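Local coordinates for protein NleG5-1 effector (Enterobacteria phage YYZ-2008, PDB 5VGC) that probably transfers ubiquitin to proteins as a bacterial effector ligase with a RING-like domain, and binds calcium ions in the crystal, at residues A[9-13]-A[14-18]; A[136-139]-A[140-144]. The protein carries 1 engineered substitution. One frame throughout, in Å; residues are numbered along the deposited sequence.

Interaction 1: A[9-13]-A[14-18]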
loop_
_atom_site.group_PDB
_atom_site.type_symbol
_atom_site.label_atom_id
_atom_site.label_comp_id
_atom_site.label_asym_id
_atom_site.label_seq_id
_atom_site.Cartn_x
_atom_site.Cartn_y
_atom_site.Cartn_z
ATOM N N TYR A 9 -16.976 0.945 -38.549
ATOM C CA TYR A 9 -15.762 0.215 -38.179
ATOM C C TYR A 9 -16.003 -1.253 -37.787
ATOM O O TYR A 9 -15.047 -1.931 -37.417
ATOM C CB TYR A 9 -15.030 0.963 -37.056
ATOM C CG TYR A 9 -14.768 2.425 -37.361
ATOM C CD1 TYR A 9 -15.674 3.413 -36.981
ATOM C CD2 TYR A 9 -13.611 2.823 -38.026
ATOM C CE1 TYR A 9 -15.443 4.752 -37.257
ATOM C CE2 TYR A 9 -13.370 4.165 -38.312
ATOM C CZ TYR A 9 -14.284 5.126 -37.918
ATOM O OH TYR A 9 -14.061 6.458 -38.185
ATOM N N ILE A 10 -17.249 -1.734 -37.901
ATOM C CA ILE A 10 -17.581 -3.120 -37.551
ATOM C C ILE A 10 -16.878 -4.106 -38.502
ATOM O O ILE A 10 -16.557 -3.753 -39.637
ATOM C CB ILE A 10 -19.117 -3.349 -37.557
ATOM C CG1 ILE A 10 -19.496 -4.599 -36.746
ATOM C CG2 ILE A 10 -19.668 -3.466 -38.981
ATOM C CD1 ILE A 10 -20.987 -4.765 -36.552
ATOM N N LEU A 11 -16.635 -5.325 -38.025
ATOM C CA LEU A 11 -16.029 -6.387 -38.827
ATOM C C LEU A 11 -16.731 -7.713 -38.572
ATOM O O LEU A 11 -17.154 -7.972 -37.450
ATOM C CB LEU A 11 -14.543 -6.530 -38.497
ATOM C CG LEU A 11 -13.627 -5.393 -38.919
ATOM C CD1 LEU A 11 -12.245 -5.594 -38.301
ATOM C CD2 LEU A 11 -13.558 -5.268 -40.436
ATOM N N PRO A 12 -16.838 -8.570 -39.608
ATOM C CA PRO A 12 -17.633 -9.786 -39.497
ATOM C C PRO A 12 -16.832 -10.970 -38.970
ATOM O O PRO A 12 -15.647 -11.126 -39.306
ATOM C CB PRO A 12 -18.056 -10.039 -40.943
ATOM C CG PRO A 12 -16.902 -9.544 -41.752
ATOM C CD PRO A 12 -16.191 -8.491 -40.939
ATOM N N GLY A 13 -17.488 -11.792 -38.155
ATOM C CA GLY A 13 -16.907 -13.039 -37.653
ATOM C C GLY A 13 -15.880 -12.907 -36.541
ATOM O O GLY A 13 -15.239 -13.898 -36.184
ATOM N N VAL A 14 -15.721 -11.704 -35.989
ATOM C CA VAL A 14 -14.721 -11.443 -34.946
ATOM C C VAL A 14 -15.211 -10.386 -33.951
ATOM O O VAL A 14 -16.095 -9.571 -34.262
ATOM C CB VAL A 14 -13.364 -10.997 -35.547
ATOM C CG1 VAL A 14 -12.602 -12.186 -36.130
ATOM C CG2 VAL A 14 -13.563 -9.917 -36.604
ATOM N N SER A 15 -14.614 -10.399 -32.759
ATOM C CA SER A 15 -15.066 -9.544 -31.638
ATOM C C SER A 15 -14.383 -8.160 -31.532
ATOM O O SER A 15 -14.600 -7.439 -30.545
ATOM C CB SER A 15 -14.963 -10.311 -30.317
ATOM O OG SER A 15 -13.870 -11.207 -30.317
ATOM N N PHE A 16 -13.600 -7.772 -32.540
ATOM C CA PHE A 16 -13.014 -6.416 -32.615
ATOM C C PHE A 16 -13.495 -5.597 -33.836
ATOM O O PHE A 16 -13.984 -6.124 -34.818
ATOM C CB PHE A 16 -11.481 -6.474 -32.578
ATOM C CG PHE A 16 -10.870 -7.397 -33.595
ATOM C CD1 PHE A 16 -10.537 -6.932 -34.857
ATOM C CD2 PHE A 16 -10.625 -8.730 -33.286
ATOM C CE1 PHE A 16 -9.967 -7.779 -35.793
ATOM C CE2 PHE A 16 -10.057 -9.585 -34.214
ATOM C CZ PHE A 16 -9.730 -9.111 -35.472
ATOM N N LEU A 17 -13.333 -4.288 -33.719
ATOM C CA LEU A 17 -13.585 -3.309 -34.758
ATOM C C LEU A 17 -12.264 -2.884 -35.412
ATOM O O LEU A 17 -11.164 -3.100 -34.845
ATOM C CB LEU A 17 -14.220 -2.051 -34.147
ATOM C CG LEU A 17 -15.340 -2.188 -33.127
ATOM C CD1 LEU A 17 -15.612 -0.828 -32.499
ATOM C CD2 LEU A 17 -16.605 -2.717 -33.766
ATOM N N SER A 18 -12.391 -2.249 -36.580
ATOM C CA SER A 18 -11.243 -1.740 -37.336
ATOM C C SER A 18 -10.604 -0.521 -36.678
ATOM O O SER A 18 -11.191 0.091 -35.771
ATOM C CB SER A 18 -11.667 -1.353 -38.757
ATOM O OG SER A 18 -12.197 -2.462 -39.451
#
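Val14 meets Leu11 just beyond Gly13, where the chain reverses; the positive phi of Gly13 (76°) helps to swing residues 14-18 back beside 9-13. CG2 of Val14 lies 4.0 Å from CB of Leu11, and the same methyl sits above one face of the Phe16 ring, displaced toward its rim. Ser15 touches Gln76 of helix 68-85, which places this side of the loop against that helix. At Phe16 the backbone and the ring both border on Leu11: the carbonyl O is 3.7 Å from Leu11 CB, while ring atom CE1 approaches Leu11 CD1 at 4.0 Å in an oblique contact. With chi1 at 53°, CG of Phe16 stands between its own N and carbonyl carbon, and the ring folds back over the Val14 methyl although its CB leaves in the other direction. Leu17, the buried member, packs CB against CB of Tyr9 at 4.3 Å and brings the CD2 branch to 3.9 Å from CA of Ile10; beyond them Tyr77 of helix 68-85 touches both Leu17 and Ile10. Ser18 closes the loop. Its N-H donates to the Tyr9 carbonyl O over 2.8 Å, almost straight at 172° and in the carbonyl plane, while its OG faces the fork of CG, CD1 and CD2 of the poorly ordered Leu11. The Tyr9 ring leads away from this closure, to Ile20 and Pro21 ahead of helix 22-34. A ten-residue excursion without regular strand pairing, whose ends return to within 5.0 Å between CA of Tyr9 and CA of Ser18, resembles an omega loop, here resting on helix 68-85 near the N-terminus.

Interaction 2: A[136-139]-A[140-144]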
loop_
_atom_site.group_PDB
_atom_site.type_symbol
_atom_site.label_atom_id
_atom_site.label_comp_id
_atom_site.label_asym_id
_atom_site.label_seq_id
_atom_site.Cartn_x
_atom_site.Cartn_y
_atom_site.Cartn_z
ATOM N N VAL A 136 -14.489 2.059 41.384
ATOM C CA VAL A 136 -14.079 3.174 40.541
ATOM C C VAL A 136 -15.271 4.072 40.241
ATOM O O VAL A 136 -16.413 3.696 40.496
ATOM C CB VAL A 136 -13.477 2.690 39.190
ATOM C CG1 VAL A 136 -12.429 1.607 39.424
ATOM C CG2 VAL A 136 -14.548 2.183 38.217
ATOM N N PRO A 137 -15.015 5.260 39.685
ATOM C CA PRO A 137 -16.143 6.089 39.313
ATOM C C PRO A 137 -16.872 5.627 38.055
ATOM O O PRO A 137 -16.294 4.980 37.159
ATOM C CB PRO A 137 -15.505 7.479 39.086
ATOM C CG PRO A 137 -14.139 7.393 39.677
ATOM C CD PRO A 137 -13.745 5.975 39.465
ATOM N N GLU A 138 -18.137 6.014 37.994
ATOM C CA GLU A 138 -19.040 5.550 36.961
ATOM C C GLU A 138 -18.399 5.683 35.568
ATOM O O GLU A 138 -18.457 4.745 34.778
ATOM C CB GLU A 138 -20.400 6.263 37.066
ATOM C CG GLU A 138 -21.590 5.307 37.144
ATOM C CD GLU A 138 -22.176 4.979 35.779
ATOM O OE1 GLU A 138 -22.026 3.821 35.308
ATOM O OE2 GLU A 138 -22.789 5.893 35.177
ATOM N N SER A 139 -17.748 6.811 35.288
ATOM C CA SER A 139 -17.147 7.037 33.987
ATOM C C SER A 139 -16.189 5.908 33.560
ATOM O O SER A 139 -16.128 5.598 32.366
ATOM C CB SER A 139 -16.450 8.411 33.922
ATOM O OG SER A 139 -15.196 8.388 34.574
ATOM N N LEU A 140 -15.458 5.303 34.499
ATOM C CA LEU A 140 -14.547 4.220 34.114
ATOM C C LEU A 140 -15.266 2.866 33.983
ATOM O O LEU A 140 -14.717 1.919 33.399
ATOM C CB LEU A 140 -13.375 4.123 35.098
ATOM C CG LEU A 140 -12.445 5.357 35.162
ATOM C CD1 LEU A 140 -11.306 5.098 36.115
ATOM C CD2 LEU A 140 -11.883 5.732 33.794
ATOM N N ARG A 141 -16.486 2.770 34.523
ATOM C CA ARG A 141 -17.317 1.587 34.312
ATOM C C ARG A 141 -17.902 1.512 32.902
ATOM O O ARG A 141 -18.292 0.428 32.493
ATOM C CB ARG A 141 -18.447 1.492 35.350
ATOM C CG ARG A 141 -17.948 1.148 36.745
ATOM C CD ARG A 141 -19.026 0.775 37.756
ATOM N NE ARG A 141 -18.518 -0.311 38.615
ATOM C CZ ARG A 141 -19.033 -1.544 38.750
ATOM N NH1 ARG A 141 -20.136 -1.935 38.108
ATOM N NH2 ARG A 141 -18.433 -2.415 39.563
ATOM N N THR A 142 -17.968 2.626 32.160
ATOM C CA THR A 142 -18.685 2.648 30.871
ATOM C C THR A 142 -17.778 2.553 29.647
ATOM O O THR A 142 -16.779 3.250 29.558
ATOM C CB THR A 142 -19.537 3.907 30.705
ATOM O OG1 THR A 142 -18.676 5.046 30.607
ATOM C CG2 THR A 142 -20.507 4.069 31.882
ATOM N N CYS A 143 -18.162 1.692 28.705
ATOM C CA CYS A 143 -17.400 1.449 27.478
ATOM C C CYS A 143 -17.382 2.653 26.548
ATOM O O CYS A 143 -18.431 3.254 26.309
ATOM C CB CYS A 143 -17.958 0.218 26.758
ATOM S SG CYS A 143 -17.373 -0.057 25.071
ATOM N N PRO A 144 -16.193 3.018 26.010
ATOM C CA PRO A 144 -16.138 4.185 25.091
ATOM C C PRO A 144 -16.887 3.988 23.776
ATOM O O PRO A 144 -17.264 4.982 23.152
ATOM C CB PRO A 144 -14.651 4.387 24.836
ATOM C CG PRO A 144 -13.942 3.593 25.879
ATOM C CD PRO A 144 -14.851 2.443 26.223
HETATM O O HOH W 1 -16.060 5.695 29.772
#
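Arg141 lays its CB and CG against the Glu138 carbonyl and the Val136 CG2 methyl in a weakly bonded helical turn about residues 138-141. Its CB lies beside the Glu138 carbonyl O, which also takes a weak hydrogen bond from Arg141 N. CG, set beside the backbone N by chi1 of -71°, comes 3.8 Å from CG2 of Val136, and that methyl also meets CB of Leu140 at 3.9 Å. Beyond CD the chain bends at chi3. The guanidinium group then departs from the poorly ordered Glu138, whose OE1 is modelled 6.3 Å from Arg141 NE, and NH1 forms a salt bridge with Glu149 as NH2 makes a weak hydrogen bond to Leu134 O. The Arg141 side chain runs about 5 Å from that of Glu130, a calcium ligand. The turn belongs to the RING-clan NleG domain, and in it Leu140 N donates to Pro137 O at 2.8 Å, from above the carbonyl plane. Leu140 and Val136 also touch Phe203 and Phe210 on strands 201-204 and 209-212. Farther along, one water donates to both Ser139 O and Thr142 O, and CG2 of Thr142 lies 3.8 Å from the uncertain Glu138 OE1.

How the interactions relate
Interactions 1 and 2 are both local surface contacts, but they sit at opposite ends of an elongated chain, their centres about 71 Å apart and their nearest atoms about 55 Å apart. They share no helix or strand. Segments 9-18 form a loop backed by helix 68-85, whereas 136-144 surround the turn 138-141 beside strands 201-204 and 209-212 in the RING-clan region. In interaction 1 a single straight backbone bond closes the loop over mostly apolar side-chain contacts, distant from the annotated sites. Interaction 2 relies on several, mostly weak, backbone bonds, a bridging water and an arginine salt-bridged to Glu149, its side chain about 7 Å from a calcium ion.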